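Local structure of carboxypeptidase A (Helicoverpa armigera, 1JQG) at residues H181-V186 with Y233-R238. The protein probably removes single amino acids from the C-terminal ends of peptides, as a zinc-dependent carboxypeptidase of the M14 family, here in its proenzyme form. Sequence-based numbering, arbitrary orientation.
Sequences HCREWV and YWRKNR. With ZN (zinc ion), chain B.
Arg183 NH1 gives the one hydrogen bond between residues 181-186 and 233-238, to Tyr233 O at 3.0 Å, with an N-H...O angle of 154°; the acceptor lies near the guanidinium plane. The same NH1 forms a salt bridge with Asp50 of the activation peptide. Extended from CG to NE, the Arg183 chain runs alongside Arg235, and Arg235 CD sits over the centre of the Arg183 guanidinium, 3.8 Å from Arg183 CZ. With an alanine here, Tyr233 O would probably lose this donor, Asp50 its charge partner, and Arg235 CD the flat group it lies against. His181 ND1, 2.2 Å from the zinc ion, and Glu184 OE1, 2.3 Å from it, bind the metal with His306 and a water, the His-X-X-Glu plus His site of M14 carboxypeptidases. Arg235 bends at chi3 (-70°) and brings NE over one face of the His181 ring, offset toward its rim, with ring and guanidinium planes 70° apart. His181 NE2 and Arg235 NH2, both donors 3.1 Å apart, are reconciled by Asp252: OD2 accepts a hydrogen bond from His181 NE2, probably steadying the imidazole, and OD1 forms a salt bridge with Arg235 NH2. In the sulfur-aromatic contact, Cys182 SG meets the Trp234 indole at its edge, 3.6 Å from CD1. This buried contact joins the loop between strand 173-178 and helix 187-200 to the one following helix 221-228, whose Thr227 touches both Cys182 and Trp234.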
loop_
_atom_site.group_PDB
_atom_site.type_symbol
_atom_site.label_atom_id
_atom_site.label_comp_id
_atom_site.label_asym_id
_atom_site.label_seq_id
_atom_site.Cartn_x
_atom_site.Cartn_y
_atom_site.Cartn_z
ATOM N N HIS A 181 2.805 1.310 -3.911
ATOM C CA HIS A 181 2.214 2.454 -4.563
ATOM C C HIS A 181 2.734 3.691 -3.828
ATOM O O HIS A 181 2.285 4.118 -2.740
ATOM C CB HIS A 181 0.701 2.377 -4.504
ATOM C CG HIS A 181 0.105 1.411 -5.462
ATOM N ND1 HIS A 181 -1.015 0.705 -5.291
ATOM C CD2 HIS A 181 0.449 0.975 -6.699
ATOM C CE1 HIS A 181 -1.452 -0.099 -6.196
ATOM N NE2 HIS A 181 -0.506 0.068 -7.112
ATOM N N CYS A 182 3.742 4.336 -4.400
ATOM C CA CYS A 182 4.461 5.427 -3.797
ATOM C C CYS A 182 3.699 6.588 -3.240
ATOM O O CYS A 182 4.210 7.259 -2.334
ATOM C CB CYS A 182 5.491 5.800 -4.842
ATOM S SG CYS A 182 4.918 6.167 -6.495
ATOM N N ARG A 183 2.480 6.847 -3.647
ATOM C CA ARG A 183 1.690 7.976 -3.154
ATOM C C ARG A 183 0.983 7.670 -1.838
ATOM O O ARG A 183 0.449 8.568 -1.172
ATOM C CB ARG A 183 0.615 8.431 -4.117
ATOM C CG ARG A 183 -0.451 7.435 -4.482
ATOM C CD ARG A 183 -1.343 7.944 -5.602
ATOM N NE ARG A 183 -2.545 7.113 -5.779
ATOM C CZ ARG A 183 -3.381 7.299 -6.797
ATOM N NH1 ARG A 183 -3.189 8.269 -7.672
ATOM N NH2 ARG A 183 -4.471 6.590 -6.951
ATOM N N GLU A 184 0.973 6.383 -1.458
ATOM C CA GLU A 184 0.361 6.006 -0.188
ATOM C C GLU A 184 1.313 6.162 0.997
ATOM O O GLU A 184 1.801 5.167 1.540
ATOM C CB GLU A 184 -0.156 4.574 -0.278
ATOM C CG GLU A 184 -1.072 4.372 -1.438
ATOM C CD GLU A 184 -1.352 2.913 -1.695
ATOM O OE1 GLU A 184 -2.177 2.857 -2.647
ATOM O OE2 GLU A 184 -0.773 2.081 -1.019
ATOM N N TRP A 185 1.601 7.415 1.367
ATOM C CA TRP A 185 2.594 7.769 2.350
ATOM C C TRP A 185 2.337 7.271 3.740
ATOM O O TRP A 185 3.228 6.857 4.463
ATOM C CB TRP A 185 2.786 9.299 2.421
ATOM C CG TRP A 185 3.518 9.862 1.238
ATOM C CD1 TRP A 185 3.874 9.219 0.083
ATOM C CD2 TRP A 185 3.984 11.214 1.096
ATOM N NE1 TRP A 185 4.532 10.101 -0.764
ATOM C CE2 TRP A 185 4.597 11.322 -0.168
ATOM C CE3 TRP A 185 3.922 12.352 1.927
ATOM C CZ2 TRP A 185 5.152 12.512 -0.609
ATOM C CZ3 TRP A 185 4.485 13.535 1.466
ATOM C CH2 TRP A 185 5.086 13.604 0.214
ATOM N N VAL A 186 1.084 7.159 4.134
ATOM C CA VAL A 186 0.697 6.659 5.439
ATOM C C VAL A 186 1.059 5.188 5.669
ATOM O O VAL A 186 0.979 4.716 6.805
ATOM C CB VAL A 186 -0.804 6.931 5.688
ATOM C CG1 VAL A 186 -1.763 6.002 4.948
ATOM C CG2 VAL A 186 -1.088 6.897 7.191
ATOM N N TYR A 233 0.750 12.666 -6.612
ATOM C CA TYR A 233 -0.227 11.602 -6.771
ATOM C C TYR A 233 0.261 10.480 -7.677
ATOM O O TYR A 233 -0.560 9.685 -8.161
ATOM C CB TYR A 233 -1.559 12.169 -7.247
ATOM C CG TYR A 233 -2.311 12.947 -6.205
ATOM C CD1 TYR A 233 -2.852 14.211 -6.486
ATOM C CD2 TYR A 233 -2.517 12.408 -4.928
ATOM C CE1 TYR A 233 -3.553 14.916 -5.520
ATOM C CE2 TYR A 233 -3.213 13.106 -3.948
ATOM C CZ TYR A 233 -3.733 14.357 -4.260
ATOM O OH TYR A 233 -4.433 15.036 -3.301
ATOM N N TRP A 234 1.575 10.408 -7.900
ATOM C CA TRP A 234 2.161 9.309 -8.659
ATOM C C TRP A 234 2.075 8.015 -7.830
ATOM O O TRP A 234 2.381 8.016 -6.631
ATOM C CB TRP A 234 3.578 9.705 -9.068
ATOM C CG TRP A 234 4.224 8.728 -10.017
ATOM C CD1 TRP A 234 5.056 7.672 -9.723
ATOM C CD2 TRP A 234 4.064 8.723 -11.446
ATOM N NE1 TRP A 234 5.407 7.013 -10.880
ATOM C CE2 TRP A 234 4.825 7.647 -11.949
ATOM C CE3 TRP A 234 3.359 9.522 -12.340
ATOM C CZ2 TRP A 234 4.887 7.341 -13.314
ATOM C CZ3 TRP A 234 3.418 9.237 -13.690
ATOM C CH2 TRP A 234 4.176 8.150 -14.163
ATOM N N ARG A 235 1.784 6.901 -8.468
ATOM C CA ARG A 235 1.699 5.598 -7.800
ATOM C C ARG A 235 2.568 4.516 -8.442
ATOM O O ARG A 235 2.876 3.505 -7.818
ATOM C CB ARG A 235 0.242 5.127 -7.773
ATOM C CG ARG A 235 -0.409 5.004 -9.136
ATOM C CD ARG A 235 -1.888 4.638 -9.026
ATOM N NE ARG A 235 -2.045 3.269 -8.547
ATOM C CZ ARG A 235 -2.924 2.413 -9.062
ATOM N NH1 ARG A 235 -3.684 2.826 -10.071
ATOM N NH2 ARG A 235 -3.055 1.172 -8.591
ATOM N N LYS A 236 2.864 4.620 -9.722
ATOM C CA LYS A 236 3.603 3.595 -10.441
ATOM C C LYS A 236 5.106 3.758 -10.205
ATOM O O LYS A 236 5.643 4.674 -9.564
ATOM C CB LYS A 236 3.262 3.702 -11.931
ATOM C CG LYS A 236 1.807 3.491 -12.267
ATOM C CD LYS A 236 1.540 3.468 -13.769
ATOM C CE LYS A 236 1.772 4.873 -14.354
ATOM N NZ LYS A 236 1.685 4.759 -15.844
ATOM N N ASN A 237 5.915 2.863 -10.790
ATOM C CA ASN A 237 7.370 3.062 -10.714
ATOM C C ASN A 237 7.793 4.069 -11.800
ATOM O O ASN A 237 6.941 4.842 -12.284
ATOM C CB ASN A 237 8.072 1.744 -10.884
ATOM C CG ASN A 237 7.989 1.109 -12.270
ATOM O OD1 ASN A 237 7.106 1.470 -13.079
ATOM N ND2 ASN A 237 8.842 0.157 -12.644
ATOM N N ARG A 238 9.099 4.155 -12.075
ATOM C CA ARG A 238 9.557 5.154 -13.049
ATOM C C ARG A 238 10.201 4.543 -14.291
ATOM O O ARG A 238 11.270 4.971 -14.750
ATOM C CB ARG A 238 10.510 6.116 -12.323
ATOM C CG ARG A 238 9.876 6.931 -11.223
ATOM C CD ARG A 238 8.794 7.895 -11.709
ATOM N NE ARG A 238 9.386 9.014 -12.444
ATOM C CZ ARG A 238 8.692 9.853 -13.205
ATOM N NH1 ARG A 238 7.371 9.725 -13.355
ATOM N NH2 ARG A 238 9.407 10.800 -13.803
HETATM ZN ZN ZN B . -2.278 0.752 -3.440
HETATM O O HOH W 1 -4.590 0.148 -3.955
#